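Local coordinates for ABC transporter substrate-binding protein (Rhizobium radiobacter, PDB 6TFX) that binds the opine mannopinic acid as the periplasmic solute-binding component of an ABC importer, probably delivering it for uptake into the cell, at residues A[224-236]-A[280-292]. Numbering follows the deposited sequence.
With N72 ((2~{R})-2-[[(3~{R},4~{R},5~{S})-3,4,5,6-tetrakis(oxidanyl)-2-oxidanylidene-hexyl]amino]pentanedioic acid), chain C.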
loop_
_atom_site.group_PDB
_atom_site.type_symbol
_atom_site.label_atom_id
_atom_site.label_comp_id
_atom_site.label_asym_id
_atom_site.label_seq_id
_atom_site.Cartn_x
_atom_site.Cartn_y
_atom_site.Cartn_z
ATOM N N GLY A 224 -15.953 2.563 -0.454
ATOM C CA GLY A 224 -16.820 1.662 -1.181
ATOM C C GLY A 224 -16.218 0.285 -1.228
ATOM O O GLY A 224 -15.446 -0.099 -0.344
ATOM N N ASN A 225 -16.568 -0.469 -2.261
ATOM C CA ASN A 225 -15.950 -1.772 -2.467
ATOM C C ASN A 225 -15.714 -1.958 -3.975
ATOM O O ASN A 225 -15.857 -0.998 -4.751
ATOM C CB ASN A 225 -16.770 -2.901 -1.834
ATOM C CG ASN A 225 -18.101 -3.148 -2.490
ATOM O OD1 ASN A 225 -18.365 -2.716 -3.623
ATOM N ND2 ASN A 225 -18.959 -3.900 -1.801
ATOM N N GLN A 226 -15.322 -3.166 -4.383
ATOM C CA GLN A 226 -14.968 -3.412 -5.801
ATOM C C GLN A 226 -16.138 -3.839 -6.677
ATOM O O GLN A 226 -15.965 -4.053 -7.882
ATOM C CB GLN A 226 -13.854 -4.465 -5.864
ATOM C CG GLN A 226 -12.545 -4.039 -5.189
ATOM C CD GLN A 226 -12.607 -4.071 -3.671
ATOM O OE1 GLN A 226 -13.165 -4.998 -3.061
ATOM N NE2 GLN A 226 -12.071 -3.035 -3.039
ATOM N N ASP A 227 -17.315 -3.977 -6.080
ATOM C CA ASP A 227 -18.514 -4.455 -6.768
ATOM C C ASP A 227 -19.229 -3.350 -7.548
ATOM O O ASP A 227 -19.602 -2.321 -6.978
ATOM C CB ASP A 227 -19.457 -5.102 -5.748
ATOM C CG ASP A 227 -20.592 -5.937 -6.319
ATOM O OD1 ASP A 227 -20.912 -5.775 -7.519
ATOM O OD2 ASP A 227 -21.169 -6.748 -5.559
ATOM N N GLN A 228 -19.445 -3.583 -8.858
ATOM C CA GLN A 228 -20.134 -2.628 -9.730
ATOM C C GLN A 228 -21.557 -2.298 -9.257
ATOM O O GLN A 228 -22.035 -1.189 -9.502
ATOM C CB GLN A 228 -20.120 -3.079 -11.195
ATOM C CG GLN A 228 -20.816 -4.411 -11.472
ATOM C CD GLN A 228 -20.667 -4.786 -12.927
ATOM O OE1 GLN A 228 -20.962 -3.994 -13.822
ATOM N NE2 GLN A 228 -20.178 -5.988 -13.194
ATOM N N ARG A 229 -22.191 -3.229 -8.525
ATOM C CA ARG A 229 -23.547 -3.065 -7.992
ATOM C C ARG A 229 -23.600 -1.940 -6.946
ATOM O O ARG A 229 -24.541 -1.129 -6.936
ATOM C CB ARG A 229 -24.041 -4.396 -7.417
ATOM C CG ARG A 229 -24.407 -5.399 -8.534
ATOM C CD ARG A 229 -24.026 -6.838 -8.203
ATOM N NE ARG A 229 -23.930 -7.671 -9.410
ATOM C CZ ARG A 229 -22.795 -7.962 -10.045
ATOM N NH1 ARG A 229 -22.812 -8.723 -11.132
ATOM N NH2 ARG A 229 -21.633 -7.498 -9.593
ATOM N N TRP A 230 -22.560 -1.858 -6.102
ATOM C CA TRP A 230 -22.429 -0.798 -5.105
ATOM C C TRP A 230 -22.204 0.519 -5.879
ATOM O O TRP A 230 -22.862 1.534 -5.616
ATOM C CB TRP A 230 -21.242 -1.111 -4.162
ATOM C CG TRP A 230 -20.943 0.022 -3.231
ATOM C CD1 TRP A 230 -21.492 0.237 -1.998
ATOM C CD2 TRP A 230 -20.073 1.135 -3.488
ATOM N NE1 TRP A 230 -21.035 1.426 -1.479
ATOM C CE2 TRP A 230 -20.171 2.005 -2.378
ATOM C CE3 TRP A 230 -19.233 1.495 -4.559
ATOM C CZ2 TRP A 230 -19.458 3.209 -2.308
ATOM C CZ3 TRP A 230 -18.524 2.684 -4.486
ATOM C CH2 TRP A 230 -18.648 3.531 -3.377
ATOM N N LEU A 231 -21.294 0.478 -6.860
ATOM C CA LEU A 231 -20.937 1.619 -7.708
ATOM C C LEU A 231 -22.175 2.218 -8.392
ATOM O O LEU A 231 -22.369 3.432 -8.336
ATOM C CB LEU A 231 -19.848 1.173 -8.718
ATOM C CG LEU A 231 -19.350 2.140 -9.783
ATOM C CD1 LEU A 231 -18.519 3.234 -9.187
ATOM C CD2 LEU A 231 -18.501 1.400 -10.806
ATOM N N GLN A 232 -23.047 1.364 -8.943
ATOM C CA GLN A 232 -24.259 1.796 -9.644
ATOM C C GLN A 232 -25.324 2.350 -8.698
ATOM O O GLN A 232 -25.983 3.336 -9.040
ATOM C CB GLN A 232 -24.801 0.665 -10.541
ATOM C CG GLN A 232 -23.928 0.365 -11.773
ATOM C CD GLN A 232 -23.735 1.558 -12.693
ATOM O OE1 GLN A 232 -22.696 2.233 -12.669
ATOM N NE2 GLN A 232 -24.729 1.843 -13.526
ATOM N N ARG A 233 -25.470 1.749 -7.496
ATOM C CA ARG A 233 -26.438 2.181 -6.478
ATOM C C ARG A 233 -26.071 3.571 -5.933
ATOM O O ARG A 233 -26.965 4.353 -5.611
ATOM C CB ARG A 233 -26.511 1.148 -5.341
ATOM C CG ARG A 233 -27.761 1.258 -4.465
ATOM C CD ARG A 233 -27.651 0.470 -3.168
ATOM N NE ARG A 233 -27.628 -0.983 -3.370
ATOM C CZ ARG A 233 -28.695 -1.778 -3.291
ATOM N NH1 ARG A 233 -29.894 -1.270 -3.025
ATOM N NH2 ARG A 233 -28.569 -3.086 -3.478
ATOM N N LEU A 234 -24.755 3.877 -5.840
ATOM C CA LEU A 234 -24.263 5.168 -5.350
ATOM C C LEU A 234 -24.363 6.269 -6.413
ATOM O O LEU A 234 -24.853 7.359 -6.110
ATOM C CB LEU A 234 -22.816 5.025 -4.807
ATOM C CG LEU A 234 -22.647 4.695 -3.310
ATOM C CD1 LEU A 234 -23.041 5.863 -2.425
ATOM C CD2 LEU A 234 -23.405 3.439 -2.886
ATOM N N THR A 235 -23.937 5.977 -7.661
ATOM C CA THR A 235 -23.976 6.921 -8.789
ATOM C C THR A 235 -25.412 7.292 -9.215
ATOM O O THR A 235 -25.601 8.321 -9.870
ATOM C CB THR A 235 -23.152 6.399 -9.975
ATOM O OG1 THR A 235 -23.661 5.127 -10.372
ATOM C CG2 THR A 235 -21.659 6.299 -9.666
ATOM N N ALA A 236 -26.417 6.471 -8.821
ATOM C CA ALA A 236 -27.840 6.692 -9.110
ATOM C C ALA A 236 -28.369 7.965 -8.435
ATOM O O ALA A 236 -29.272 8.609 -8.977
ATOM C CB ALA A 236 -28.655 5.489 -8.672
ATOM N N ILE A 280 -13.480 -12.845 -12.610
ATOM C CA ILE A 280 -13.647 -12.022 -11.407
ATOM C C ILE A 280 -13.781 -10.547 -11.844
ATOM O O ILE A 280 -14.640 -9.818 -11.326
ATOM C CB ILE A 280 -12.446 -12.195 -10.433
ATOM C CG1 ILE A 280 -12.448 -13.630 -9.870
ATOM C CG2 ILE A 280 -12.469 -11.134 -9.293
ATOM C CD1 ILE A 280 -11.108 -14.022 -9.182
ATOM N N ALA A 281 -12.941 -10.123 -12.812
ATOM C CA ALA A 281 -12.973 -8.731 -13.316
ATOM C C ALA A 281 -14.316 -8.427 -13.988
ATOM O O ALA A 281 -14.880 -7.359 -13.758
ATOM C CB ALA A 281 -11.818 -8.509 -14.295
ATOM N N LYS A 282 -14.849 -9.372 -14.792
ATOM C CA LYS A 282 -16.154 -9.183 -15.469
ATOM C C LYS A 282 -17.272 -9.065 -14.442
ATOM O O LYS A 282 -18.120 -8.189 -14.558
ATOM C CB LYS A 282 -16.453 -10.359 -16.415
ATOM C CG LYS A 282 -16.174 -10.037 -17.881
ATOM C CD LYS A 282 -16.858 -11.018 -18.838
ATOM C CE LYS A 282 -16.027 -12.239 -19.172
ATOM N NZ LYS A 282 -14.941 -11.937 -20.145
ATOM N N TYR A 283 -17.242 -9.919 -13.402
ATOM C CA TYR A 283 -18.254 -9.919 -12.339
ATOM C C TYR A 283 -18.204 -8.628 -11.522
ATOM O O TYR A 283 -19.245 -7.988 -11.303
ATOM C CB TYR A 283 -18.057 -11.138 -11.418
ATOM C CG TYR A 283 -18.912 -11.091 -10.171
ATOM C CD1 TYR A 283 -20.284 -11.319 -10.232
ATOM C CD2 TYR A 283 -18.350 -10.822 -8.926
ATOM C CE1 TYR A 283 -21.084 -11.217 -9.097
ATOM C CE2 TYR A 283 -19.139 -10.727 -7.781
ATOM C CZ TYR A 283 -20.504 -10.952 -7.868
ATOM O OH TYR A 283 -21.294 -10.903 -6.741
ATOM N N ARG A 284 -16.995 -8.263 -11.040
ATOM C CA ARG A 284 -16.837 -7.060 -10.204
ATOM C C ARG A 284 -17.026 -5.764 -10.975
ATOM O O ARG A 284 -17.529 -4.803 -10.404
ATOM C CB ARG A 284 -15.491 -7.061 -9.481
ATOM C CG ARG A 284 -15.445 -8.103 -8.372
ATOM C CD ARG A 284 -14.112 -8.074 -7.634
ATOM N NE ARG A 284 -14.312 -8.474 -6.245
ATOM C CZ ARG A 284 -13.405 -8.331 -5.277
ATOM N NH1 ARG A 284 -12.199 -7.840 -5.550
ATOM N NH2 ARG A 284 -13.702 -8.679 -4.027
ATOM N N GLY A 285 -16.641 -5.753 -12.250
ATOM C CA GLY A 285 -16.819 -4.595 -13.132
ATOM C C GLY A 285 -15.502 -4.063 -13.653
ATOM O O GLY A 285 -14.564 -3.823 -12.871
ATOM N N GLU A 286 -15.439 -3.836 -14.977
ATOM C CA GLU A 286 -14.218 -3.423 -15.677
ATOM C C GLU A 286 -13.787 -1.967 -15.474
ATOM O O GLU A 286 -12.646 -1.643 -15.812
ATOM C CB GLU A 286 -14.314 -3.741 -17.182
ATOM C CG GLU A 286 -13.653 -5.060 -17.546
ATOM C CD GLU A 286 -14.558 -6.252 -17.800
ATOM O OE1 GLU A 286 -15.756 -6.204 -17.435
ATOM O OE2 GLU A 286 -14.054 -7.249 -18.366
ATOM N N ARG A 287 -14.637 -1.105 -14.899
ATOM C CA ARG A 287 -14.232 0.286 -14.622
ATOM C C ARG A 287 -13.208 0.332 -13.463
ATOM O O ARG A 287 -12.253 1.126 -13.473
ATOM C CB ARG A 287 -15.471 1.119 -14.256
ATOM C CG ARG A 287 -15.174 2.589 -13.954
ATOM C CD ARG A 287 -16.422 3.336 -13.519
ATOM N NE ARG A 287 -16.092 4.642 -12.948
ATOM C CZ ARG A 287 -16.974 5.455 -12.374
ATOM N NH1 ARG A 287 -18.253 5.107 -12.289
ATOM N NH2 ARG A 287 -16.583 6.621 -11.878
ATOM N N VAL A 288 -13.405 -0.545 -12.475
ATOM C CA VAL A 288 -12.577 -0.562 -11.272
ATOM C C VAL A 288 -11.586 -1.716 -11.239
ATOM O O VAL A 288 -10.518 -1.579 -10.643
ATOM C CB VAL A 288 -13.546 -0.622 -10.052
ATOM C CG1 VAL A 288 -12.841 -0.997 -8.751
ATOM C CG2 VAL A 288 -14.326 0.685 -9.922
ATOM N N ASN A 289 -11.948 -2.838 -11.893
ATOM C CA ASN A 289 -11.170 -4.083 -11.813
ATOM C C ASN A 289 -10.645 -4.561 -13.139
ATOM O O ASN A 289 -11.345 -4.493 -14.144
ATOM C CB ASN A 289 -12.089 -5.184 -11.270
ATOM C CG ASN A 289 -12.762 -4.787 -9.986
ATOM O OD1 ASN A 289 -12.208 -4.984 -8.911
ATOM N ND2 ASN A 289 -13.953 -4.186 -10.073
ATOM N N ARG A 290 -9.437 -5.127 -13.129
ATOM C CA ARG A 290 -8.874 -5.677 -14.360
ATOM C C ARG A 290 -8.041 -6.895 -14.035
ATOM O O ARG A 290 -7.312 -6.881 -13.042
ATOM C CB ARG A 290 -7.972 -4.653 -15.085
ATOM C CG ARG A 290 -8.687 -3.453 -15.711
ATOM C CD ARG A 290 -9.536 -3.797 -16.933
ATOM N NE ARG A 290 -10.461 -2.711 -17.261
ATOM C CZ ARG A 290 -10.169 -1.687 -18.058
ATOM N NH1 ARG A 290 -8.973 -1.600 -18.630
ATOM N NH2 ARG A 290 -11.072 -0.744 -18.295
ATOM N N ALA A 291 -8.124 -7.938 -14.869
ATOM C CA ALA A 291 -7.231 -9.090 -14.696
ATOM C C ALA A 291 -5.844 -8.613 -15.128
ATOM O O ALA A 291 -5.741 -7.791 -16.050
ATOM C CB ALA A 291 -7.677 -10.239 -15.579
ATOM N N VAL A 292 -4.791 -9.101 -14.458
ATOM C CA VAL A 292 -3.422 -8.661 -14.760
ATOM C C VAL A 292 -2.597 -9.832 -15.279
ATOM O O VAL A 292 -2.457 -10.829 -14.559
ATOM C CB VAL A 292 -2.748 -7.996 -13.516
ATOM C CG1 VAL A 292 -1.323 -7.520 -13.836
ATOM C CG2 VAL A 292 -3.582 -6.830 -13.016
HETATM O OAB N72 C . -10.880 -6.805 -3.290
HETATM C CAF N72 C . -9.468 -6.687 -3.025
HETATM C CAG N72 C . -9.051 -5.943 -1.712
HETATM O OAC N72 C . -10.082 -5.197 -1.150
HETATM C CAH N72 C . -7.660 -5.320 -1.848
HETATM O OAM N72 C . -7.049 -5.162 -3.071
HETATM C CAI N72 C . -7.048 -4.026 -1.347
HETATM O OAD N72 C . -8.024 -3.010 -1.271
HETATM C CAJ N72 C . -6.150 -4.244 -0.154
HETATM O OAE N72 C . -5.632 -5.380 -0.000
HETATM C CAK N72 C . -5.932 -3.103 0.880
HETATM N N N72 C . -4.581 -2.597 0.821
HETATM C CA N72 C . -3.678 -2.735 1.900
HETATM C C N72 C . -4.029 -3.680 3.016
HETATM O O N72 C . -3.770 -4.931 3.228
HETATM C CB N72 C . -2.246 -2.832 1.365
HETATM C CG N72 C . -1.167 -3.501 2.218
HETATM C CD N72 C . 0.240 -2.963 1.947
HETATM O OE1 N72 C . 0.437 -1.763 1.569
HETATM O OE2 N72 C . 1.213 -3.729 2.121
HETATM O OXT N72 C . -4.630 -2.935 3.812
HETATM O O HOH W 1 -19.366 -6.398 -16.151
#
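Tyr283 O, at the C-terminal end of helix 277-284, takes two bonds from the start of helix 228-235, reached from opposite faces of its carbonyl plane. Gln228 NE2 donates to Tyr283 O at 2.9 Å. Arg229 NH2 donates to Tyr283 O at 3.0 Å, and both bonds are nearly straight. A water joins the same Gln228 amide to Lys282 O, and Gln228 N makes a weak bond to Arg284 O. The Arg229 guanidinium also lies over one face of the Tyr283 ring, planes 25° apart, in a cation-pi stack offset toward the rim.

Nearer the ligand, Gln226 and Arg284 run side by side. The Gln226 CB sits over one face of the Arg284 guanidinium. Arg284 NH1 donates to N72 OAB, the terminal hydroxyl of the bound opine, at 2.8 Å. Gln226 OE1 lies 2.9 Å from N72 OAB, at best a weak bond. Further along helix 228-235, Leu231 CD1 rests on a face of the Arg287 guanidinium, 3.6 Å from Arg287 NH1.

The second shell fixes these groups. Asn289 ND2 bonds both Gln226 O and, on a lone pair in the carbonyl plane, Gly285 O four residues back, while Asn289 OD1 packs 3.5 Å from Gln226 CB. Asp227 OD1 caps helix 228-235 at Arg229 N and salt-bridges Arg229 NH2 at 2.8 Å, which steers the guanidinium. Arg284 NH2 is held by Gly341 O. Gly285, with positive phi, is the first residue to leave helical geometry, its CA against the Gln228 side chain.

The join thus sets a helix start against a helix end next to the polyhydroxy end of the ligand: the Tyr283 carbonyl is gripped by two side-chain N-H groups, and an arginine positioned by protein contacts donates to a ligand hydroxyl.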